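PDB 3OBB: NAD-dependent L-serine dehydrogenase from Pseudomonas aeruginosa, which catalyses the NAD-dependent oxidation of L-serine and methyl-L-serine and is possibly involved in serine catabolism. Local coordinates for residues P17-L22 and Y27-F32; G75-D80 and V93-T98; R105-A110 and L116-A121. All blocks are in the same frame, centred on the assembly; numbering follows the deposited sequence.

Three helix-to-strand contacts in one NAD-binding domain illustrate how a Rossmann-type sheet is covered. They follow one another along the chain, without nesting or crossing. Interaction 1 closes the short turn between helix 15-24 and strand 28-32, in the first beta-alpha-beta unit. Interaction 2 comes next, setting helix 70-78 against strand 92-95 across a longer, mostly irregular connection. Interaction 3 then closes the turn from helix 101-112 to strand 117-124. All three reach the same sheet, but unequally: interactions 2 and 3 touch, through the Val93 backbone bonds to Ala117 and Leu119 and through Leu78 packing on Ala110, whereas interaction 1 lies about 17 Å from interaction 2, centre to centre, nearest atoms about 4 Å apart without touching.

Interaction 1: P17-L22 and Y27-F32; sequences PMATNL and YLLNVF
Leu29 packs against Ala19 and Leu22 where the helix of the first Rossmann-type beta-alpha-beta unit packs on its second strand. Strand 5-9, helix 15-24 and strand 28-32 make up this unit, and every residue of both segments belongs to the experimentally established NAD(+)-binding region. The leucine side chain can be followed outward from the strand. Its CB leaves the backbone in the direction of the helix, and with CG anti to the carbonyl carbon (chi1 -55°) the branch point comes within 4.2 Å of Ala19 O. From there CD1 mainly meets Ala19, 3.7 Å from Ala19 CB and closer still, 3.4 Å, to Ala19 O; it is only marginally near Leu22. CD2 reaches along the buried face of the helix and lies 3.8 Å from Leu22 CB. One forked side chain thus spans two helix positions three residues apart, the spacing of nearly one helical turn. Beyond the fork, the fit is completed by other parts of the domain: Ala19 and Leu29 also touch Phe8 and Ile6 of strand 5-9 respectively, while Leu42 of helix 36-44 covers Ala19.

The last turn of the helix is tied by a backbone bond to Tyr27, just ahead of the strand: Tyr27 N donates to Leu22 O at 3.2 Å. The same oxygen meets the edge of the Tyr27 ring, near its plane. At the para end of the ring, the hydroxyl makes a weak hydrogen bond to Lys4 NZ, and Pro151 and Leu152 of helix 143-156 pack on the residue. Beside the backbone bond, Leu22 CD2 lies 4.1 Å from Tyr27 CD1.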
loop_
_atom_site.group_PDB
_atom_site.type_symbol
_atom_site.label_atom_id
_atom_site.label_comp_id
_atom_site.label_asym_id
_atom_site.label_seq_id
_atom_site.Cartn_x
_atom_site.Cartn_y
_atom_site.Cartn_z
ATOM N N PRO A 17 -26.398 5.150 -26.279
ATOM C CA PRO A 17 -26.519 3.897 -27.037
ATOM C C PRO A 17 -27.457 2.867 -26.398
ATOM O O PRO A 17 -28.081 2.097 -27.124
ATOM C CB PRO A 17 -25.066 3.350 -27.102
ATOM C CG PRO A 17 -24.348 3.998 -25.985
ATOM C CD PRO A 17 -25.039 5.344 -25.739
HETATM N N MSE A 18 -27.560 2.854 -25.072
HETATM C CA MSE A 18 -28.520 1.980 -24.385
HETATM C C MSE A 18 -29.955 2.331 -24.790
HETATM O O MSE A 18 -30.734 1.442 -25.099
HETATM C CB MSE A 18 -28.373 2.053 -22.855
HETATM C CG MSE A 18 -27.034 1.563 -22.322
HETATM SE SE MSE A 18 -26.805 2.016 -20.432
HETATM C CE MSE A 18 -28.338 0.990 -19.769
ATOM N N ALA A 19 -30.288 3.626 -24.802
ATOM C CA ALA A 19 -31.635 4.067 -25.168
ATOM C C ALA A 19 -31.882 3.842 -26.659
ATOM O O ALA A 19 -32.979 3.466 -27.064
ATOM C CB ALA A 19 -31.861 5.522 -24.796
ATOM N N THR A 20 -30.836 4.025 -27.467
ATOM C CA THR A 20 -30.927 3.752 -28.900
ATOM C C THR A 20 -31.204 2.289 -29.151
ATOM O O THR A 20 -32.011 1.967 -30.019
ATOM C CB THR A 20 -29.646 4.182 -29.658
ATOM O OG1 THR A 20 -29.428 5.572 -29.406
ATOM C CG2 THR A 20 -29.773 3.942 -31.175
ATOM N N ASN A 21 -30.546 1.405 -28.391
ATOM C CA ASN A 21 -30.836 -0.021 -28.506
ATOM C C ASN A 21 -32.263 -0.435 -28.182
ATOM O O ASN A 21 -32.820 -1.319 -28.857
ATOM C CB ASN A 21 -29.843 -0.877 -27.725
ATOM C CG ASN A 21 -28.579 -1.039 -28.469
ATOM O OD1 ASN A 21 -28.606 -1.271 -29.681
ATOM N ND2 ASN A 21 -27.456 -0.845 -27.791
ATOM N N LEU A 22 -32.849 0.208 -27.172
ATOM C CA LEU A 22 -34.284 0.035 -26.886
ATOM C C LEU A 22 -35.158 0.404 -28.084
ATOM O O LEU A 22 -36.041 -0.356 -28.452
ATOM C CB LEU A 22 -34.698 0.785 -25.622
ATOM C CG LEU A 22 -34.089 0.200 -24.341
ATOM C CD1 LEU A 22 -34.590 0.977 -23.133
ATOM C CD2 LEU A 22 -34.443 -1.279 -24.195
ATOM N N TYR A 27 -39.201 -0.468 -28.829
ATOM C CA TYR A 27 -39.891 0.301 -27.796
ATOM C C TYR A 27 -40.104 1.751 -28.216
ATOM O O TYR A 27 -39.377 2.272 -29.075
ATOM C CB TYR A 27 -39.138 0.228 -26.471
ATOM C CG TYR A 27 -39.075 -1.178 -25.950
ATOM C CD1 TYR A 27 -37.946 -1.982 -26.179
ATOM C CD2 TYR A 27 -40.156 -1.729 -25.256
ATOM C CE1 TYR A 27 -37.902 -3.303 -25.724
ATOM C CE2 TYR A 27 -40.105 -3.037 -24.784
ATOM C CZ TYR A 27 -38.986 -3.810 -25.028
ATOM O OH TYR A 27 -38.963 -5.090 -24.575
ATOM N N LEU A 28 -41.116 2.383 -27.619
ATOM C CA LEU A 28 -41.341 3.824 -27.744
ATOM C C LEU A 28 -40.655 4.508 -26.570
ATOM O O LEU A 28 -40.887 4.142 -25.403
ATOM C CB LEU A 28 -42.841 4.150 -27.731
ATOM C CG LEU A 28 -43.720 3.285 -28.628
ATOM C CD1 LEU A 28 -45.151 3.741 -28.532
ATOM C CD2 LEU A 28 -43.238 3.357 -30.064
ATOM N N LEU A 29 -39.815 5.498 -26.859
ATOM C CA LEU A 29 -39.115 6.172 -25.778
ATOM C C LEU A 29 -39.435 7.648 -25.769
ATOM O O LEU A 29 -39.443 8.281 -26.815
ATOM C CB LEU A 29 -37.588 5.997 -25.889
ATOM C CG LEU A 29 -36.805 4.663 -25.987
ATOM C CD1 LEU A 29 -35.483 4.833 -25.260
ATOM C CD2 LEU A 29 -37.489 3.432 -25.462
ATOM N N ASN A 30 -39.695 8.181 -24.576
ATOM C CA ASN A 30 -39.551 9.610 -24.310
ATOM C C ASN A 30 -38.232 9.776 -23.606
ATOM O O ASN A 30 -37.967 9.076 -22.635
ATOM C CB ASN A 30 -40.665 10.145 -23.402
ATOM C CG ASN A 30 -42.036 9.744 -23.868
ATOM O OD1 ASN A 30 -42.822 9.166 -23.101
ATOM N ND2 ASN A 30 -42.336 10.016 -25.135
ATOM N N VAL A 31 -37.402 10.700 -24.078
ATOM C CA VAL A 31 -36.047 10.843 -23.536
ATOM C C VAL A 31 -35.809 12.232 -22.931
ATOM O O VAL A 31 -36.432 13.222 -23.333
ATOM C CB VAL A 31 -34.949 10.486 -24.586
ATOM C CG1 VAL A 31 -35.093 9.041 -25.024
ATOM C CG2 VAL A 31 -34.960 11.433 -25.827
ATOM N N PHE A 32 -34.931 12.292 -21.935
ATOM C CA PHE A 32 -34.466 13.564 -21.427
ATOM C C PHE A 32 -33.030 13.444 -20.996
ATOM O O PHE A 32 -32.609 12.441 -20.396
ATOM C CB PHE A 32 -35.342 14.138 -20.277
ATOM C CG PHE A 32 -34.919 15.532 -19.850
ATOM C CD1 PHE A 32 -34.139 15.722 -18.699
ATOM C CD2 PHE A 32 -35.231 16.635 -20.638
ATOM C CE1 PHE A 32 -33.719 17.009 -18.318
ATOM C CE2 PHE A 32 -34.815 17.917 -20.277
ATOM C CZ PHE A 32 -34.051 18.098 -19.107
#

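Interaction 2: G75-D80 and V93-T98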
loop_
_atom_site.group_PDB
_atom_site.type_symbol
_atom_site.label_atom_id
_atom_site.label_comp_id
_atom_site.label_asym_id
_atom_site.label_seq_id
_atom_site.Cartn_x
_atom_site.Cartn_y
_atom_site.Cartn_z
ATOM N N GLY A 75 -30.663 12.728 -5.315
ATOM C CA GLY A 75 -31.335 14.026 -5.324
ATOM C C GLY A 75 -32.434 14.177 -6.369
ATOM O O GLY A 75 -33.399 14.899 -6.143
ATOM N N LEU A 76 -32.294 13.494 -7.507
ATOM C CA LEU A 76 -33.319 13.500 -8.550
ATOM C C LEU A 76 -34.563 12.730 -8.128
ATOM O O LEU A 76 -35.673 13.238 -8.256
ATOM C CB LEU A 76 -32.786 12.904 -9.850
ATOM C CG LEU A 76 -33.749 12.786 -11.033
ATOM C CD1 LEU A 76 -33.903 14.129 -11.703
ATOM C CD2 LEU A 76 -33.252 11.757 -12.030
ATOM N N TYR A 77 -34.371 11.510 -7.631
ATOM C CA TYR A 77 -35.476 10.609 -7.298
ATOM C C TYR A 77 -36.161 10.880 -5.962
ATOM O O TYR A 77 -37.316 10.525 -5.801
ATOM C CB TYR A 77 -34.988 9.160 -7.257
ATOM C CG TYR A 77 -34.968 8.447 -8.579
ATOM C CD1 TYR A 77 -33.774 8.282 -9.271
ATOM C CD2 TYR A 77 -36.130 7.901 -9.120
ATOM C CE1 TYR A 77 -33.734 7.610 -10.480
ATOM C CE2 TYR A 77 -36.107 7.226 -10.325
ATOM C CZ TYR A 77 -34.891 7.081 -11.004
ATOM O OH TYR A 77 -34.832 6.428 -12.210
ATOM N N LEU A 78 -35.437 11.482 -5.019
ATOM C CA LEU A 78 -35.817 11.479 -3.605
ATOM C C LEU A 78 -36.290 12.814 -3.016
ATOM O O LEU A 78 -37.055 12.829 -2.039
ATOM C CB LEU A 78 -34.657 10.945 -2.752
ATOM C CG LEU A 78 -34.379 9.439 -2.739
ATOM C CD1 LEU A 78 -33.396 9.075 -1.637
ATOM C CD2 LEU A 78 -35.663 8.671 -2.525
ATOM N N ASP A 79 -35.851 13.919 -3.610
ATOM C CA ASP A 79 -35.907 15.235 -2.956
ATOM C C ASP A 79 -37.256 15.794 -2.488
ATOM O O ASP A 79 -37.268 16.866 -1.871
ATOM C CB ASP A 79 -35.172 16.289 -3.795
ATOM C CG ASP A 79 -33.665 16.292 -3.548
ATOM O OD1 ASP A 79 -33.149 15.338 -2.921
ATOM O OD2 ASP A 79 -32.997 17.255 -3.995
ATOM N N ASP A 80 -38.369 15.098 -2.762
ATOM C CA ASP A 80 -39.715 15.456 -2.208
ATOM C C ASP A 80 -40.577 16.324 -3.142
ATOM O O ASP A 80 -41.487 17.022 -2.697
ATOM C CB ASP A 80 -39.589 16.144 -0.835
ATOM C CG ASP A 80 -40.740 15.819 0.094
ATOM O OD1 ASP A 80 -41.631 16.683 0.283
ATOM O OD2 ASP A 80 -40.744 14.693 0.638
ATOM N N VAL A 93 -39.269 0.663 -12.373
ATOM C CA VAL A 93 -38.114 1.558 -12.415
ATOM C C VAL A 93 -36.816 0.752 -12.492
ATOM O O VAL A 93 -36.589 -0.130 -11.677
ATOM C CB VAL A 93 -38.057 2.535 -11.209
ATOM C CG1 VAL A 93 -36.925 3.551 -11.408
ATOM C CG2 VAL A 93 -39.349 3.262 -11.020
ATOM N N LEU A 94 -35.997 1.049 -13.507
ATOM C CA LEU A 94 -34.653 0.474 -13.661
ATOM C C LEU A 94 -33.598 1.566 -13.466
ATOM O O LEU A 94 -33.385 2.378 -14.357
ATOM C CB LEU A 94 -34.514 -0.165 -15.054
ATOM C CG LEU A 94 -35.086 -1.579 -15.349
ATOM C CD1 LEU A 94 -36.185 -1.997 -14.401
ATOM C CD2 LEU A 94 -35.528 -1.804 -16.802
ATOM N N GLU A 95 -32.968 1.611 -12.295
ATOM C CA GLU A 95 -31.924 2.584 -12.022
ATOM C C GLU A 95 -30.508 1.946 -12.264
ATOM O O GLU A 95 -30.019 1.118 -11.445
ATOM C CB GLU A 95 -32.078 3.152 -10.607
ATOM C CG GLU A 95 -31.588 4.582 -10.450
ATOM C CD GLU A 95 -30.210 4.820 -11.110
ATOM O OE1 GLU A 95 -30.126 5.548 -12.143
ATOM O OE2 GLU A 95 -29.222 4.265 -10.586
ATOM N N CYS A 96 -29.885 2.363 -13.376
ATOM C CA CYS A 96 -28.731 1.681 -13.992
ATOM C C CYS A 96 -27.447 2.467 -13.899
ATOM O O CYS A 96 -26.436 2.064 -14.464
ATOM C CB CYS A 96 -28.964 1.398 -15.478
ATOM S SG CYS A 96 -30.403 0.407 -15.815
ATOM N N SER A 97 -27.492 3.581 -13.178
ATOM C CA SER A 97 -26.285 4.317 -12.863
ATOM C C SER A 97 -25.462 3.500 -11.897
ATOM O O SER A 97 -25.959 2.566 -11.261
ATOM C CB SER A 97 -26.643 5.644 -12.195
ATOM O OG SER A 97 -27.481 6.390 -13.050
ATOM N N THR A 98 -24.206 3.881 -11.758
ATOM C CA THR A 98 -23.381 3.320 -10.715
ATOM C C THR A 98 -23.319 4.313 -9.578
ATOM O O THR A 98 -22.800 5.436 -9.740
ATOM C CB THR A 98 -21.971 2.978 -11.242
ATOM O OG1 THR A 98 -22.103 1.970 -12.253
ATOM C CG2 THR A 98 -21.090 2.446 -10.117
#
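Tyr77 and Glu95 mark the nearest backbone approach of helix 70-78 to strand 92-95, yet their CA atoms are still 10.0 Å apart, so long side chains must bridge the gap. Tyr77 does most of this, pointing its CB toward the strand and carrying its phenol ring down to the sheet, where it meets Val93 and Glu95. Both of these lie on the same side of the strand as the helix, two residues apart, with Leu94 between them facing the other way.

Val93 comes from the direction opposite to the tyrosine. Its CG1 methyl, held anti to the backbone N (chi1 -173°), lies 3.6 Å from Tyr77 OH and 3.9 Å from Tyr77 CE2. Towards the CE1 side, and on the same side of the ring plane as the valine methyl, Glu95 touches obliquely with its aliphatic part: CG sits 3.7 Å from Tyr77 CE1. A bend in the glutamate chain at chi2 (-46°) then carries the carboxylate onward, with its plane turned 68° from that of the ring. The buried polar ends are satisfied by a shared partner. Ser65 OG, at the end of strand 62-65, is hydrogen-bonded to both Tyr77 OH and Glu95 OE1, so the hydroxyl of one serine links the two groups. Glu95 OE1 also accepts a hydrogen bond from Ser97 OG at 2.9 Å through its syn lone pair, while the bonds from Ser97 N are weak.

The ring thus spans from helix to sheet in the parallel beta-alpha-beta connection that runs from strand 62-65 through helix 70-78 to strand 92-95. Leu78 packs on Lys106, Ile107 and Ala110 of helix 101-112, Val93 touches Met118 of the neighbouring strand 117-124, and Leu94 meets helix 143-156.

Interaction 3: R105-A110 and L116-A121; sequences RKIHAA and LAMLDA
The beta-alpha-beta unit of strand 92-95, helix 101-112 and strand 117-124 holds this contact, in which His108 reaches from the helix to Met118 and Asp120 on the strand. Helix and strand run almost antiparallel, their segment axes at 170° and 8.7 Å apart. His108 NE2 donates to Asp120 OD1 at 2.6 Å, through the anti lone pair of the oxygen, though the N-H points rather off line (139°). Ring and carboxylate stand nearly perpendicular. Asp120 is placed by more than this bond: OD1 also accepts from Gly167 N, and OD2 from Gln170 N near the start of helix 168-196.

Met118, a selenomethionine, covers one face of the imidazole. Its CG makes a CH-pi contact 4.1 Å from the His108 ring centroid, and SE lies over the same ring, 4.3 Å from that centroid. The chain bends at chi3 (-74°), leaving both SE and CE 3.5 Å from Ile107 CG2, which for the two methyl carbons is tighter than usual. On the rim, His108 CE1 approaches Met118 O at 3.1 Å.

The side chain of Asp120 lies about 7 Å from that of Lys173, the active-site lysine. A buried histidine-carboxylate hydrogen bond thus joins helix to strand within a Rossmann-type crossover.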
loop_
_atom_site.group_PDB
_atom_site.type_symbol
_atom_site.label_atom_id
_atom_site.label_comp_id
_atom_site.label_asym_id
_atom_site.label_seq_id
_atom_site.Cartn_x
_atom_site.Cartn_y
_atom_site.Cartn_z
ATOM N N ARG A 105 -30.050 1.560 -1.796
ATOM C CA ARG A 105 -31.026 1.023 -0.838
ATOM C C ARG A 105 -32.011 2.102 -0.405
ATOM O O ARG A 105 -33.216 1.853 -0.278
ATOM C CB ARG A 105 -30.336 0.454 0.407
ATOM C CG ARG A 105 -29.634 -0.848 0.147
ATOM C CD ARG A 105 -28.959 -1.407 1.377
ATOM N NE ARG A 105 -27.777 -2.111 0.899
ATOM C CZ ARG A 105 -26.521 -1.786 1.182
ATOM N NH1 ARG A 105 -26.238 -0.796 2.020
ATOM N NH2 ARG A 105 -25.550 -2.509 0.661
ATOM N N LYS A 106 -31.470 3.288 -0.147
ATOM C CA LYS A 106 -32.245 4.466 0.210
ATOM C C LYS A 106 -33.305 4.765 -0.858
ATOM O O LYS A 106 -34.493 4.920 -0.533
ATOM C CB LYS A 106 -31.291 5.646 0.417
ATOM C CG LYS A 106 -31.915 6.863 1.000
ATOM C CD LYS A 106 -31.156 7.337 2.249
ATOM C CE LYS A 106 -31.418 8.825 2.494
ATOM N NZ LYS A 106 -31.042 9.621 1.263
ATOM N N ILE A 107 -32.889 4.829 -2.124
ATOM C CA ILE A 107 -33.843 4.974 -3.222
ATOM C C ILE A 107 -34.795 3.774 -3.271
ATOM O O ILE A 107 -35.992 3.969 -3.431
ATOM C CB ILE A 107 -33.165 5.209 -4.617
ATOM C CG1 ILE A 107 -32.324 6.491 -4.594
ATOM C CG2 ILE A 107 -34.208 5.385 -5.701
ATOM C CD1 ILE A 107 -31.129 6.488 -5.563
ATOM N N HIS A 108 -34.275 2.547 -3.137
ATOM C CA HIS A 108 -35.135 1.343 -3.168
ATOM C C HIS A 108 -36.298 1.411 -2.167
ATOM O O HIS A 108 -37.446 1.098 -2.506
ATOM C CB HIS A 108 -34.334 0.066 -2.893
ATOM C CG HIS A 108 -33.895 -0.665 -4.129
ATOM N ND1 HIS A 108 -34.752 -1.435 -4.881
ATOM C CD2 HIS A 108 -32.679 -0.787 -4.708
ATOM C CE1 HIS A 108 -34.091 -1.993 -5.873
ATOM N NE2 HIS A 108 -32.828 -1.615 -5.794
ATOM N N ALA A 109 -35.980 1.814 -0.936
ATOM C CA ALA A 109 -36.944 1.873 0.156
ATOM C C ALA A 109 -37.992 2.936 -0.091
ATOM O O ALA A 109 -39.188 2.729 0.196
ATOM C CB ALA A 109 -36.232 2.126 1.506
ATOM N N ALA A 110 -37.557 4.087 -0.597
ATOM C CA ALA A 110 -38.511 5.140 -0.907
ATOM C C ALA A 110 -39.442 4.656 -2.023
ATOM O O ALA A 110 -40.650 4.831 -1.923
ATOM C CB ALA A 110 -37.814 6.437 -1.261
ATOM N N LEU A 116 -43.776 1.036 -5.830
ATOM C CA LEU A 116 -43.110 0.813 -7.122
ATOM C C LEU A 116 -42.164 -0.375 -7.133
ATOM O O LEU A 116 -41.456 -0.611 -6.169
ATOM C CB LEU A 116 -42.386 2.071 -7.585
ATOM C CG LEU A 116 -43.215 3.341 -7.810
ATOM C CD1 LEU A 116 -42.246 4.487 -8.004
ATOM C CD2 LEU A 116 -44.179 3.231 -8.988
ATOM N N ALA A 117 -42.168 -1.122 -8.235
ATOM C CA ALA A 117 -41.150 -2.137 -8.497
ATOM C C ALA A 117 -39.888 -1.489 -9.065
ATOM O O ALA A 117 -39.902 -0.980 -10.195
ATOM C CB ALA A 117 -41.682 -3.173 -9.453
HETATM N N MSE A 118 -38.809 -1.509 -8.276
HETATM C CA MSE A 118 -37.522 -0.947 -8.668
HETATM C C MSE A 118 -36.387 -1.971 -8.634
HETATM O O MSE A 118 -36.336 -2.834 -7.761
HETATM C CB MSE A 118 -37.149 0.255 -7.791
HETATM C CG MSE A 118 -35.689 0.718 -7.995
HETATM SE SE MSE A 118 -35.212 2.280 -6.941
HETATM C CE MSE A 118 -36.161 3.616 -7.955
ATOM N N LEU A 119 -35.488 -1.863 -9.605
ATOM C CA LEU A 119 -34.244 -2.621 -9.627
ATOM C C LEU A 119 -33.065 -1.654 -9.684
ATOM O O LEU A 119 -33.140 -0.605 -10.345
ATOM C CB LEU A 119 -34.204 -3.528 -10.862
ATOM C CG LEU A 119 -35.276 -4.597 -11.024
ATOM C CD1 LEU A 119 -35.095 -5.274 -12.365
ATOM C CD2 LEU A 119 -35.242 -5.610 -9.855
ATOM N N ASP A 120 -31.984 -1.989 -8.991
ATOM C CA ASP A 120 -30.685 -1.387 -9.306
ATOM C C ASP A 120 -29.994 -2.337 -10.288
ATOM O O ASP A 120 -29.828 -3.522 -10.016
ATOM C CB ASP A 120 -29.833 -1.059 -8.049
ATOM C CG ASP A 120 -29.602 -2.273 -7.125
ATOM O OD1 ASP A 120 -30.503 -2.689 -6.366
ATOM O OD2 ASP A 120 -28.486 -2.798 -7.125
ATOM N N ALA A 121 -29.641 -1.826 -11.451
ATOM C CA ALA A 121 -29.090 -2.659 -12.484
ATOM C C ALA A 121 -27.940 -1.939 -13.209
ATOM O O ALA A 121 -28.033 -1.655 -14.430
ATOM C CB ALA A 121 -30.176 -3.097 -13.456
#